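PDB 4EVQ: putative ABC transporter subunit, substrate-binding component from Rhodopseudomonas palustris, which binds 4-hydroxybenzoate as the solute-binding component of an ABC transporter, and probably delivers such benzoate derivatives to the membrane subunits for uptake. Local coordinates for residues L205-V210 and L231-W236; D254-V259 and R348-G353; T258-V263 and P286-V291; S264-A269 and S355-L360. One frame throughout, in Å; residues are numbered along the deposited sequence. Where two conformers were deposited one is given.

All four interactions reach one mixed sheet, in which strands 209-213, 235-238, 257-260, 345-351 and 354-362 are consecutive neighbours; interaction 4 does so through strand 354-362 alone. Interaction 1 joins the first two and closes before interaction 2 opens; the two touch through L235 and K257, with centres about 15 Å apart. Interactions 2 and 3 start from the same run of chain, share T258 and V259, and have centres about 13 Å apart; R348 of interaction 2 touches L260, Y262 and V263 of interaction 3. Interaction 4 is centred about 10 Å from interaction 3, and its segments alternate with those of interactions 2 and 3. Late-sequence strands thus return to the parallel core, while helix 288-306 brings F289 to the bound p-hydroxybenzoic acid.

Interaction 1 of 4, residues L205-V210 and L231-W236; sequences LKPDCV and LGIPLW
The side chain of I233 is the apolar centre, set against P207, C209 and V210 where strands 209-213 and 235-238 begin side by side. These strands and helix 217-228 between them form a beta-alpha-beta unit, and V210 pairs with L235 in parallel register. I233 splits its branches: CD1 approaches the P207 ring at CD, 4.0 Å away, the side chains crossing at about a right angle, while CG2, anti to the backbone N, lies 3.5 Å from C209 CA and also meets V210 CG2. Cutting I233 back to an alanine would probably take away the P207 ring's contact with CD1 and open a gap beside V210, since both outer branches would be missing. Further along the sheet, V210 CG1 and L235 CD1 meet at 3.9 Å, on the side where L235 also touches F222 and Y226 of the connecting helix. Toward the polar edge, the carboxylate of D208 turns away to the backbone N of K152 and K153, while the backbone O of D208 abuts P234 CD. Two backbone bonds fix the register: V210 N donates to P234 O at 3.1 Å, and W236 N reaches V210 O at 2.8 Å with an N-H...O angle of 153°.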
loop_
_atom_site.group_PDB
_atom_site.type_symbol
_atom_site.label_atom_id
_atom_site.label_comp_id
_atom_site.label_asym_id
_atom_site.label_seq_id
_atom_site.Cartn_x
_atom_site.Cartn_y
_atom_site.Cartn_z
ATOM N N LEU A 205 20.197 2.367 -22.965
ATOM C CA LEU A 205 20.980 2.872 -21.842
ATOM C C LEU A 205 21.850 1.810 -21.180
ATOM O O LEU A 205 22.703 2.144 -20.361
ATOM C CB LEU A 205 20.039 3.472 -20.771
ATOM C CG LEU A 205 19.371 4.782 -21.229
ATOM C CD1 LEU A 205 18.139 5.080 -20.388
ATOM C CD2 LEU A 205 20.347 5.968 -21.171
ATOM N N LYS A 206 21.577 0.547 -21.489
ATOM C CA LYS A 206 22.360 -0.594 -21.004
ATOM C C LYS A 206 22.593 -0.587 -19.481
ATOM O O LYS A 206 23.721 -0.790 -18.995
ATOM C CB LYS A 206 23.717 -0.684 -21.738
ATOM C CG LYS A 206 23.552 -0.859 -23.218
ATOM C CD LYS A 206 24.917 -0.887 -23.947
ATOM C CE LYS A 206 24.744 -0.886 -25.474
ATOM N NZ LYS A 206 26.046 -1.034 -26.138
ATOM N N PRO A 207 21.512 -0.408 -18.705
ATOM C CA PRO A 207 21.668 -0.549 -17.261
ATOM C C PRO A 207 21.870 -2.008 -16.838
ATOM O O PRO A 207 21.629 -2.922 -17.634
ATOM C CB PRO A 207 20.318 -0.016 -16.740
ATOM C CG PRO A 207 19.340 -0.465 -17.775
ATOM C CD PRO A 207 20.094 -0.229 -19.090
ATOM N N ASP A 208 22.292 -2.224 -15.596
ATOM C CA ASP A 208 22.322 -3.572 -15.065
ATOM C C ASP A 208 21.076 -3.974 -14.283
ATOM O O ASP A 208 20.946 -5.117 -13.849
ATOM C CB ASP A 208 23.599 -3.856 -14.258
ATOM C CG ASP A 208 23.730 -3.062 -12.971
ATOM O OD1 ASP A 208 22.792 -2.368 -12.531
ATOM O OD2 ASP A 208 24.796 -3.138 -12.315
ATOM N N CYS A 209 20.124 -3.042 -14.210
ATOM C CA CYS A 209 18.819 -3.343 -13.604
ATOM C C CYS A 209 17.849 -2.221 -13.945
ATOM O O CYS A 209 18.217 -1.102 -14.265
ATOM C CB CYS A 209 18.942 -3.458 -12.065
ATOM S SG CYS A 209 19.632 -1.995 -11.242
ATOM N N VAL A 210 16.573 -2.557 -13.767
ATOM C CA VAL A 210 15.462 -1.620 -13.889
ATOM C C VAL A 210 14.663 -1.674 -12.592
ATOM O O VAL A 210 14.383 -2.759 -12.073
ATOM C CB VAL A 210 14.576 -1.962 -15.084
ATOM C CG1 VAL A 210 13.322 -1.092 -15.090
ATOM C CG2 VAL A 210 15.346 -1.777 -16.391
ATOM N N LEU A 231 15.246 -8.176 -22.821
ATOM C CA LEU A 231 16.231 -7.162 -22.501
ATOM C C LEU A 231 17.496 -7.743 -21.880
ATOM O O LEU A 231 18.547 -7.109 -21.948
ATOM C CB LEU A 231 15.614 -6.153 -21.519
ATOM C CG LEU A 231 14.537 -5.257 -22.097
ATOM C CD1 LEU A 231 13.852 -4.527 -20.930
ATOM C CD2 LEU A 231 15.100 -4.272 -23.087
ATOM N N GLY A 232 17.396 -8.932 -21.279
ATOM C CA GLY A 232 18.511 -9.487 -20.527
ATOM C C GLY A 232 18.957 -8.614 -19.362
ATOM O O GLY A 232 20.127 -8.558 -18.980
ATOM N N ILE A 233 17.995 -7.890 -18.781
ATOM C CA ILE A 233 18.254 -6.987 -17.659
ATOM C C ILE A 233 17.238 -7.301 -16.523
ATOM O O ILE A 233 16.036 -7.375 -16.773
ATOM C CB ILE A 233 18.054 -5.484 -18.075
ATOM C CG1 ILE A 233 19.040 -5.086 -19.163
ATOM C CG2 ILE A 233 18.204 -4.549 -16.861
ATOM C CD1 ILE A 233 18.613 -3.796 -19.925
ATOM N N PRO A 234 17.707 -7.505 -15.309
ATOM C CA PRO A 234 16.759 -7.883 -14.241
ATOM C C PRO A 234 15.878 -6.729 -13.815
ATOM O O PRO A 234 16.297 -5.601 -13.658
ATOM C CB PRO A 234 17.651 -8.273 -13.091
ATOM C CG PRO A 234 18.934 -7.607 -13.326
ATOM C CD PRO A 234 19.102 -7.523 -14.831
ATOM N N LEU A 235 14.609 -7.095 -13.651
ATOM C CA LEU A 235 13.538 -6.193 -13.196
ATOM C C LEU A 235 13.329 -6.334 -11.705
ATOM O O LEU A 235 13.165 -7.430 -11.167
ATOM C CB LEU A 235 12.288 -6.505 -13.987
ATOM C CG LEU A 235 11.031 -5.663 -13.625
ATOM C CD1 LEU A 235 11.322 -4.187 -13.876
ATOM C CD2 LEU A 235 9.863 -6.099 -14.451
ATOM N N TRP A 236 13.277 -5.174 -11.085
ATOM C CA TRP A 236 13.011 -5.001 -9.667
ATOM C C TRP A 236 11.942 -3.938 -9.446
ATOM O O TRP A 236 11.726 -3.087 -10.274
ATOM C CB TRP A 236 14.269 -4.469 -8.997
ATOM C CG TRP A 236 15.381 -5.441 -8.732
ATOM C CD1 TRP A 236 16.242 -5.985 -9.644
ATOM C CD2 TRP A 236 15.746 -5.959 -7.464
ATOM N NE1 TRP A 236 17.134 -6.825 -9.000
ATOM C CE2 TRP A 236 16.852 -6.826 -7.665
ATOM C CE3 TRP A 236 15.250 -5.783 -6.178
ATOM C CZ2 TRP A 236 17.466 -7.489 -6.622
ATOM C CZ3 TRP A 236 15.867 -6.467 -5.141
ATOM C CH2 TRP A 236 16.985 -7.278 -5.370
#

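Interaction 2 of 4, residues D254-V259 and R348-G353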
loop_
_atom_site.group_PDB
_atom_site.type_symbol
_atom_site.label_atom_id
_atom_site.label_comp_id
_atom_site.label_asym_id
_atom_site.label_seq_id
_atom_site.Cartn_x
_atom_site.Cartn_y
_atom_site.Cartn_z
ATOM N N ASP A 254 8.351 -14.649 -14.050
ATOM C CA ASP A 254 9.298 -15.415 -13.285
ATOM C C ASP A 254 10.620 -14.673 -13.228
ATOM O O ASP A 254 11.149 -14.205 -14.240
ATOM C CB ASP A 254 9.530 -16.800 -13.889
ATOM C CG ASP A 254 8.395 -17.813 -13.608
ATOM O OD1 ASP A 254 7.739 -17.710 -12.543
ATOM O OD2 ASP A 254 8.284 -18.790 -14.421
ATOM N N GLY A 255 11.145 -14.588 -12.016
ATOM C CA GLY A 255 12.436 -14.005 -11.731
ATOM C C GLY A 255 12.427 -12.533 -11.337
ATOM O O GLY A 255 13.446 -11.996 -10.944
ATOM N N ILE A 256 11.273 -11.879 -11.417
ATOM C CA ILE A 256 11.203 -10.497 -10.957
ATOM C C ILE A 256 11.451 -10.458 -9.452
ATOM O O ILE A 256 10.896 -11.261 -8.709
ATOM C CB ILE A 256 9.819 -9.857 -11.307
ATOM C CG1 ILE A 256 9.656 -9.753 -12.830
ATOM C CG2 ILE A 256 9.667 -8.488 -10.638
ATOM C CD1 ILE A 256 8.279 -9.309 -13.203
ATOM N N LYS A 257 12.262 -9.508 -9.019
ATOM C CA LYS A 257 12.593 -9.355 -7.615
ATOM C C LYS A 257 11.865 -8.119 -7.075
ATOM O O LYS A 257 11.825 -7.081 -7.701
ATOM C CB LYS A 257 14.085 -9.148 -7.447
ATOM C CG LYS A 257 14.894 -10.373 -7.833
ATOM C CD LYS A 257 15.389 -11.071 -6.639
ATOM C CE LYS A 257 16.093 -12.386 -6.931
ATOM N NZ LYS A 257 17.162 -12.336 -7.917
ATOM N N THR A 258 11.290 -8.244 -5.883
ATOM C CA THR A 258 10.605 -7.125 -5.265
ATOM C C THR A 258 10.868 -7.095 -3.775
ATOM O O THR A 258 11.309 -8.065 -3.172
ATOM C CB THR A 258 9.068 -7.124 -5.497
ATOM O OG1 THR A 258 8.463 -8.264 -4.893
ATOM C CG2 THR A 258 8.694 -7.085 -6.955
ATOM N N VAL A 259 10.619 -5.930 -3.189
ATOM C CA VAL A 259 10.648 -5.775 -1.740
ATOM C C VAL A 259 9.261 -5.340 -1.277
ATOM O O VAL A 259 8.669 -4.425 -1.864
ATOM C CB VAL A 259 11.730 -4.783 -1.320
ATOM C CG1 VAL A 259 11.597 -4.421 0.140
ATOM C CG2 VAL A 259 13.131 -5.356 -1.606
ATOM N N ARG A 348 11.733 -10.587 -2.103
ATOM C CA ARG A 348 10.888 -11.605 -2.709
ATOM C C ARG A 348 11.298 -11.843 -4.152
ATOM O O ARG A 348 11.854 -10.967 -4.789
ATOM C CB ARG A 348 9.419 -11.173 -2.725
ATOM C CG ARG A 348 8.986 -10.507 -1.415
ATOM C CD ARG A 348 7.546 -10.118 -1.372
ATOM N NE ARG A 348 7.129 -9.346 -2.535
ATOM C CZ ARG A 348 5.867 -9.209 -2.925
ATOM N NH1 ARG A 348 4.895 -9.702 -2.185
ATOM N NH2 ARG A 348 5.586 -8.608 -4.048
ATOM N N GLU A 349 10.920 -12.992 -4.672
ATOM C CA GLU A 349 11.050 -13.265 -6.098
ATOM C C GLU A 349 9.752 -13.871 -6.576
ATOM O O GLU A 349 9.171 -14.737 -5.900
ATOM C CB GLU A 349 12.207 -14.257 -6.381
ATOM C CG GLU A 349 12.438 -14.554 -7.850
ATOM C CD GLU A 349 13.610 -15.472 -8.084
ATOM O OE1 GLU A 349 14.384 -15.702 -7.145
ATOM O OE2 GLU A 349 13.723 -15.958 -9.225
ATOM N N LEU A 350 9.304 -13.464 -7.749
ATOM C CA LEU A 350 8.150 -14.087 -8.350
ATOM C C LEU A 350 8.614 -15.388 -8.985
ATOM O O LEU A 350 9.530 -15.393 -9.828
ATOM C CB LEU A 350 7.534 -13.095 -9.337
ATOM C CG LEU A 350 6.293 -13.390 -10.118
ATOM C CD1 LEU A 350 5.243 -13.967 -9.176
ATOM C CD2 LEU A 350 5.854 -12.133 -10.855
ATOM N N LYS A 351 8.066 -16.509 -8.526
ATOM C CA LYS A 351 8.421 -17.822 -9.045
ATOM C C LYS A 351 7.202 -18.692 -8.987
ATOM O O LYS A 351 6.610 -18.880 -7.930
ATOM C CB LYS A 351 9.516 -18.449 -8.189
ATOM C CG LYS A 351 10.292 -19.513 -8.967
ATOM C CD LYS A 351 11.060 -18.918 -10.172
ATOM C CE LYS A 351 11.710 -20.004 -10.973
ATOM N NZ LYS A 351 10.999 -20.163 -12.241
ATOM N N GLY A 352 6.821 -19.262 -10.119
ATOM C CA GLY A 352 5.733 -20.204 -10.116
ATOM C C GLY A 352 4.372 -19.613 -9.872
ATOM O O GLY A 352 3.478 -20.309 -9.400
ATOM N N GLY A 353 4.192 -18.345 -10.229
ATOM C CA GLY A 353 2.897 -17.721 -10.067
ATOM C C GLY A 353 2.594 -17.150 -8.695
ATOM O O GLY A 353 1.445 -16.861 -8.412
HETATM O O HOH W 1 5.803 -16.461 -11.445
HETATM O O HOH W 2 15.598 -13.492 -10.217
#
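T258 OG1 is gripped by two nitrogens of one arginine: R348 NE at 2.9 Å and R348 NH2 at 3.0 Å. The hydroxyl oxygen sits at the edge of the guanidinium, only 6° out of its plane, so the side-on pair of donors fixes how the flat group is turned. A bend in the arginine chain at chi3, -51°, folds NE and NH2 back to the threonine. NH2 also forms a salt bridge with D243, which ties the group to a nearby loop. The backbones belong to strands 257-260 and 345-351, where the parallel part of the mixed sheet in this periplasmic-binding-protein fold gives way to its antiparallel strands, 345-351 and then 354-362. T258 and R348 are a hydrogen-bonded pair, R348 N donating to T258 O at 2.8 Å and T258 N to R348 O; L350 N to I256 O and G255 N to L350 O continue the register. On the face carrying the non-hydrogen-bonded pair K257 and E349, K257 NZ and E349 OE1 stay 4.4 Å apart. A water takes a bond from K257 NZ and donates to G255 O, with a weak bond to E349 OE2. At the far end, D254 OD1 accepts from G352 N at 3.0 Å on its syn side and from a water that in turn accepts from G353 N. D254 OD2 has a long salt bridge to K351 NZ at 3.7 Å.

Interaction 3 of 4, residues T258-V263 and P286-V291; sequences TVLHYV and PDVFAV
V291 CG2 stands over the middle of the Y262 ring, 3.5 Å from the ring centroid and 7° off its normal, a CH-pi contact in which a methyl bump rests on a flat aromatic face. The six ring carbons lie at nearly equal distances from that methyl, the evidence that it is centred rather than perched on one side. With CG anti to the backbone N (chi1 -179°), Y262 extends toward the first turn of helix 288-306. P286 O lies at the ring edge near CE2, 4.1 Å away. V288 is the second bump, and it fills the hollow between L260, H261 and Y262. Its CG2, which is anti to the backbone N, comes within 3.4 Å of H261 NE2 and 3.9 Å of Y262 CB, while V288 CB, with CG1 beside it, meets L260 CD2 at 3.7 Å, those two side chains reaching tip to tip. A serine in place of Y262 would probably take the ring face from under V291 CG2, open a gap there and leave N271 OD1 without its hydrogen bond to the tyrosine OH. The contact seats the start of the helix against the chain leaving strand 257-260. D287 is the helix N-cap, its OD1 taking weak bonds from F289 N and A290 N, and F289 itself touches the bound p-hydroxybenzoic acid. No hydrogen bond joins the two segments: shape and dispersion hold them, while H261 NE2 bonds to Q292 and the Y262 OH to N271.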
loop_
_atom_site.group_PDB
_atom_site.type_symbol
_atom_site.label_atom_id
_atom_site.label_comp_id
_atom_site.label_asym_id
_atom_site.label_seq_id
_atom_site.Cartn_x
_atom_site.Cartn_y
_atom_site.Cartn_z
ATOM N N THR A 258 11.290 -8.244 -5.883
ATOM C CA THR A 258 10.605 -7.125 -5.265
ATOM C C THR A 258 10.868 -7.095 -3.775
ATOM O O THR A 258 11.309 -8.065 -3.172
ATOM C CB THR A 258 9.068 -7.124 -5.497
ATOM O OG1 THR A 258 8.463 -8.264 -4.893
ATOM C CG2 THR A 258 8.694 -7.085 -6.955
ATOM N N VAL A 259 10.619 -5.930 -3.189
ATOM C CA VAL A 259 10.648 -5.775 -1.740
ATOM C C VAL A 259 9.261 -5.340 -1.277
ATOM O O VAL A 259 8.669 -4.425 -1.864
ATOM C CB VAL A 259 11.730 -4.783 -1.320
ATOM C CG1 VAL A 259 11.597 -4.421 0.140
ATOM C CG2 VAL A 259 13.131 -5.356 -1.606
ATOM N N LEU A 260 8.734 -6.000 -0.254
ATOM C CA LEU A 260 7.406 -5.653 0.250
ATOM C C LEU A 260 7.301 -6.112 1.694
ATOM O O LEU A 260 7.914 -7.080 2.108
ATOM C CB LEU A 260 6.286 -6.335 -0.591
ATOM C CG LEU A 260 4.888 -5.721 -0.487
ATOM C CD1 LEU A 260 4.845 -4.308 -1.043
ATOM C CD2 LEU A 260 3.904 -6.647 -1.238
ATOM N N HIS A 261 6.393 -5.454 2.394
ATOM C CA HIS A 261 6.015 -5.756 3.770
ATOM C C HIS A 261 5.093 -6.956 3.940
ATOM O O HIS A 261 4.666 -7.252 5.039
ATOM C CB HIS A 261 5.463 -4.491 4.422
ATOM C CG HIS A 261 4.395 -3.831 3.632
ATOM N ND1 HIS A 261 4.668 -3.226 2.423
ATOM C CD2 HIS A 261 3.084 -3.632 3.882
ATOM C CE1 HIS A 261 3.550 -2.726 1.937
ATOM N NE2 HIS A 261 2.578 -2.947 2.803
ATOM N N TYR A 262 4.775 -7.650 2.865
ATOM C CA TYR A 262 3.976 -8.880 2.931
ATOM C C TYR A 262 4.464 -9.871 1.888
ATOM O O TYR A 262 4.899 -9.469 0.823
ATOM C CB TYR A 262 2.479 -8.580 2.677
ATOM C CG TYR A 262 1.620 -9.798 2.758
ATOM C CD1 TYR A 262 1.388 -10.456 3.970
ATOM C CD2 TYR A 262 0.994 -10.296 1.609
ATOM C CE1 TYR A 262 0.633 -11.592 4.022
ATOM C CE2 TYR A 262 0.214 -11.439 1.671
ATOM C CZ TYR A 262 0.020 -12.070 2.886
ATOM O OH TYR A 262 -0.761 -13.208 2.913
ATOM N N VAL A 263 4.415 -11.152 2.232
ATOM C CA VAL A 263 4.623 -12.240 1.275
ATOM C C VAL A 263 3.602 -13.299 1.646
ATOM O O VAL A 263 3.382 -13.549 2.820
ATOM C CB VAL A 263 5.999 -12.919 1.399
ATOM C CG1 VAL A 263 6.353 -13.618 0.065
ATOM C CG2 VAL A 263 7.038 -12.048 1.830
ATOM N N PRO A 286 -5.189 -13.724 -1.020
ATOM C CA PRO A 286 -5.098 -12.301 -0.725
ATOM C C PRO A 286 -3.742 -11.745 -1.083
ATOM O O PRO A 286 -2.746 -12.454 -0.984
ATOM C CB PRO A 286 -5.308 -12.236 0.771
ATOM C CG PRO A 286 -4.818 -13.578 1.276
ATOM C CD PRO A 286 -5.075 -14.565 0.168
ATOM N N ASP A 287 -3.697 -10.503 -1.517
ATOM C CA ASP A 287 -2.437 -9.793 -1.716
ATOM C C ASP A 287 -2.269 -8.725 -0.656
ATOM O O ASP A 287 -3.056 -8.634 0.313
ATOM C CB ASP A 287 -2.326 -9.254 -3.141
ATOM C CG ASP A 287 -3.378 -8.257 -3.469
ATOM O OD1 ASP A 287 -4.062 -7.745 -2.587
ATOM O OD2 ASP A 287 -3.570 -7.961 -4.680
ATOM N N VAL A 288 -1.236 -7.913 -0.811
ATOM C CA VAL A 288 -0.899 -6.916 0.222
ATOM C C VAL A 288 -2.041 -5.960 0.458
ATOM O O VAL A 288 -2.209 -5.477 1.586
ATOM C CB VAL A 288 0.420 -6.168 -0.142
ATOM C CG1 VAL A 288 0.259 -5.267 -1.360
ATOM C CG2 VAL A 288 0.981 -5.409 1.075
ATOM N N PHE A 289 -2.820 -5.629 -0.572
ATOM C CA PHE A 289 -3.914 -4.688 -0.430
ATOM C C PHE A 289 -4.983 -5.271 0.443
ATOM O O PHE A 289 -5.536 -4.574 1.339
ATOM C CB PHE A 289 -4.409 -4.301 -1.833
ATOM C CG PHE A 289 -3.288 -3.870 -2.737
ATOM C CD1 PHE A 289 -2.643 -2.678 -2.539
ATOM C CD2 PHE A 289 -2.896 -4.659 -3.803
ATOM C CE1 PHE A 289 -1.567 -2.295 -3.329
ATOM C CE2 PHE A 289 -1.873 -4.294 -4.623
ATOM C CZ PHE A 289 -1.196 -3.128 -4.389
ATOM N N ALA A 290 -5.302 -6.550 0.254
ATOM C CA ALA A 290 -6.237 -7.226 1.150
ATOM C C ALA A 290 -5.745 -7.267 2.585
ATOM O O ALA A 290 -6.542 -7.052 3.514
ATOM C CB ALA A 290 -6.514 -8.615 0.656
ATOM N N VAL A 291 -4.453 -7.497 2.805
ATOM C CA VAL A 291 -3.898 -7.480 4.137
ATOM C C VAL A 291 -4.074 -6.125 4.764
ATOM O O VAL A 291 -4.407 -6.014 5.965
ATOM C CB VAL A 291 -2.409 -7.833 4.095
ATOM C CG1 VAL A 291 -1.742 -7.649 5.448
ATOM C CG2 VAL A 291 -2.195 -9.269 3.639
#

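Interaction 4 of 4, residues S264-A269 and S355-L360; sequences SDLDNA and SVNLGL
The loop that leads from strand 257-260 to helix 269-282 is pinned to the outermost strand of the sheet, 354-362, by the carboxylate of D265. Its OD2 accepts from N357 N at 3.2 Å in a nearly straight bond, with an N-H...O angle of 167°; the donor arrives on the syn side, 19° out of the carboxylate plane. The placement follows from chi1 of 64°, which sets CG between the backbone N and the carbonyl carbon and turns the carboxylate to the strand. D265 OD1 then rests 3.4 Å from N357 CB, the two side chains crossing at about a right angle. The strand carries its own irregularity here: N357 OD1 accepts from G359 N at 2.9 Å, an Asx turn, and L358 and G359 both face L347 in a classic beta bulge. Thus OD1 of the asparagine serves the bulge, while its amide nitrogen faces the loop, where ND2 packs 3.9 Å from L266 CD2. Three waters fill out the joint. One donates to D265 OD1 and accepts from N357 ND2; a second donates to both D265 OD2 and N357 O, giving OD2 a second donor beside the backbone N-H. The third lies between S264 OG and S355 O, themselves 4.3 Å apart, at distances so short that the details of its bonding are doubtful.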
loop_
_atom_site.group_PDB
_atom_site.type_symbol
_atom_site.label_atom_id
_atom_site.label_comp_id
_atom_site.label_asym_id
_atom_site.label_seq_id
_atom_site.Cartn_x
_atom_site.Cartn_y
_atom_site.Cartn_z
ATOM N N SER A 264 2.959 -13.936 0.663
ATOM C CA SER A 264 1.821 -14.774 1.021
ATOM C C SER A 264 2.219 -16.012 1.760
ATOM O O SER A 264 1.375 -16.557 2.451
ATOM C CB SER A 264 0.931 -15.115 -0.166
ATOM O OG SER A 264 1.686 -15.758 -1.093
ATOM N N ASP A 265 3.487 -16.405 1.671
ATOM C CA ASP A 265 3.981 -17.595 2.340
ATOM C C ASP A 265 4.423 -17.387 3.769
ATOM O O ASP A 265 4.949 -18.317 4.366
ATOM C CB ASP A 265 5.118 -18.302 1.518
ATOM C CG ASP A 265 6.380 -17.464 1.351
ATOM O OD1 ASP A 265 6.500 -16.423 1.993
ATOM O OD2 ASP A 265 7.302 -17.892 0.583
ATOM N N LEU A 266 4.209 -16.204 4.345
ATOM C CA LEU A 266 4.623 -15.995 5.724
ATOM C C LEU A 266 3.942 -17.030 6.619
ATOM O O LEU A 266 2.746 -17.246 6.516
ATOM C CB LEU A 266 4.298 -14.595 6.185
ATOM C CG LEU A 266 5.158 -13.450 5.594
ATOM C CD1 LEU A 266 4.588 -12.076 5.911
ATOM C CD2 LEU A 266 6.598 -13.544 6.119
ATOM N N ASP A 267 4.689 -17.669 7.507
ATOM C CA ASP A 267 4.187 -18.873 8.173
ATOM C C ASP A 267 3.470 -18.640 9.499
ATOM O O ASP A 267 3.033 -19.576 10.138
ATOM C CB ASP A 267 5.330 -19.883 8.361
ATOM C CG ASP A 267 6.348 -19.430 9.367
ATOM O OD1 ASP A 267 7.197 -18.578 9.008
ATOM O OD2 ASP A 267 6.315 -19.951 10.513
ATOM N N ASN A 268 3.325 -17.400 9.919
ATOM C CA ASN A 268 2.624 -17.138 11.182
ATOM C C ASN A 268 1.117 -17.532 11.179
ATOM O O ASN A 268 0.484 -17.680 10.124
ATOM C CB ASN A 268 2.809 -15.676 11.565
ATOM C CG ASN A 268 2.037 -14.747 10.653
ATOM O OD1 ASN A 268 0.800 -14.736 10.674
ATOM N ND2 ASN A 268 2.752 -13.956 9.861
ATOM N N ALA A 269 0.534 -17.672 12.371
ATOM C CA ALA A 269 -0.817 -18.218 12.515
ATOM C C ALA A 269 -1.874 -17.293 11.909
ATOM O O ALA A 269 -2.855 -17.756 11.351
ATOM C CB ALA A 269 -1.121 -18.446 13.956
ATOM N N SER A 355 4.822 -14.792 -5.280
ATOM C CA SER A 355 6.075 -14.277 -4.740
ATOM C C SER A 355 6.470 -15.160 -3.586
ATOM O O SER A 355 5.640 -15.558 -2.796
ATOM C CB SER A 355 5.944 -12.828 -4.274
ATOM O OG SER A 355 5.974 -11.951 -5.377
ATOM N N VAL A 356 7.754 -15.502 -3.522
ATOM C CA VAL A 356 8.304 -16.279 -2.428
ATOM C C VAL A 356 9.286 -15.432 -1.656
ATOM O O VAL A 356 9.906 -14.532 -2.180
ATOM C CB VAL A 356 8.951 -17.560 -2.915
ATOM C CG1 VAL A 356 7.941 -18.412 -3.672
ATOM C CG2 VAL A 356 10.103 -17.255 -3.788
ATOM N N ASN A 357 9.389 -15.714 -0.369
ATOM C CA ASN A 357 10.244 -14.981 0.531
ATOM C C ASN A 357 11.700 -15.417 0.401
ATOM O O ASN A 357 12.032 -16.546 0.678
ATOM C CB ASN A 357 9.721 -15.267 1.933
ATOM C CG ASN A 357 10.318 -14.381 2.995
ATOM O OD1 ASN A 357 11.178 -13.541 2.740
ATOM N ND2 ASN A 357 9.807 -14.532 4.218
ATOM N N LEU A 358 12.558 -14.487 0.027
ATOM C CA LEU A 358 13.996 -14.737 -0.019
ATOM C C LEU A 358 14.730 -14.280 1.222
ATOM O O LEU A 358 15.908 -14.556 1.370
ATOM C CB LEU A 358 14.598 -14.048 -1.223
ATOM C CG LEU A 358 14.086 -14.499 -2.571
ATOM C CD1 LEU A 358 14.864 -13.746 -3.644
ATOM C CD2 LEU A 358 14.249 -16.006 -2.718
ATOM N N GLY A 359 14.037 -13.630 2.133
ATOM C CA GLY A 359 14.589 -13.272 3.418
ATOM C C GLY A 359 14.287 -11.828 3.738
ATOM O O GLY A 359 13.705 -11.114 2.972
ATOM N N LEU A 360 14.682 -11.401 4.909
ATOM C CA LEU A 360 14.415 -10.073 5.352
ATOM C C LEU A 360 15.305 -9.089 4.596
ATOM O O LEU A 360 16.547 -9.279 4.529
ATOM C CB LEU A 360 14.756 -10.055 6.842
ATOM C CG LEU A 360 14.292 -8.877 7.628
ATOM C CD1 LEU A 360 12.835 -8.752 7.524
ATOM C CD2 LEU A 360 14.732 -9.046 9.105
HETATM O O HOH W 3 3.921 -16.848 -1.424
HETATM O O HOH W 4 7.980 -16.847 4.471
HETATM O O HOH W 5 9.850 -18.676 0.890
#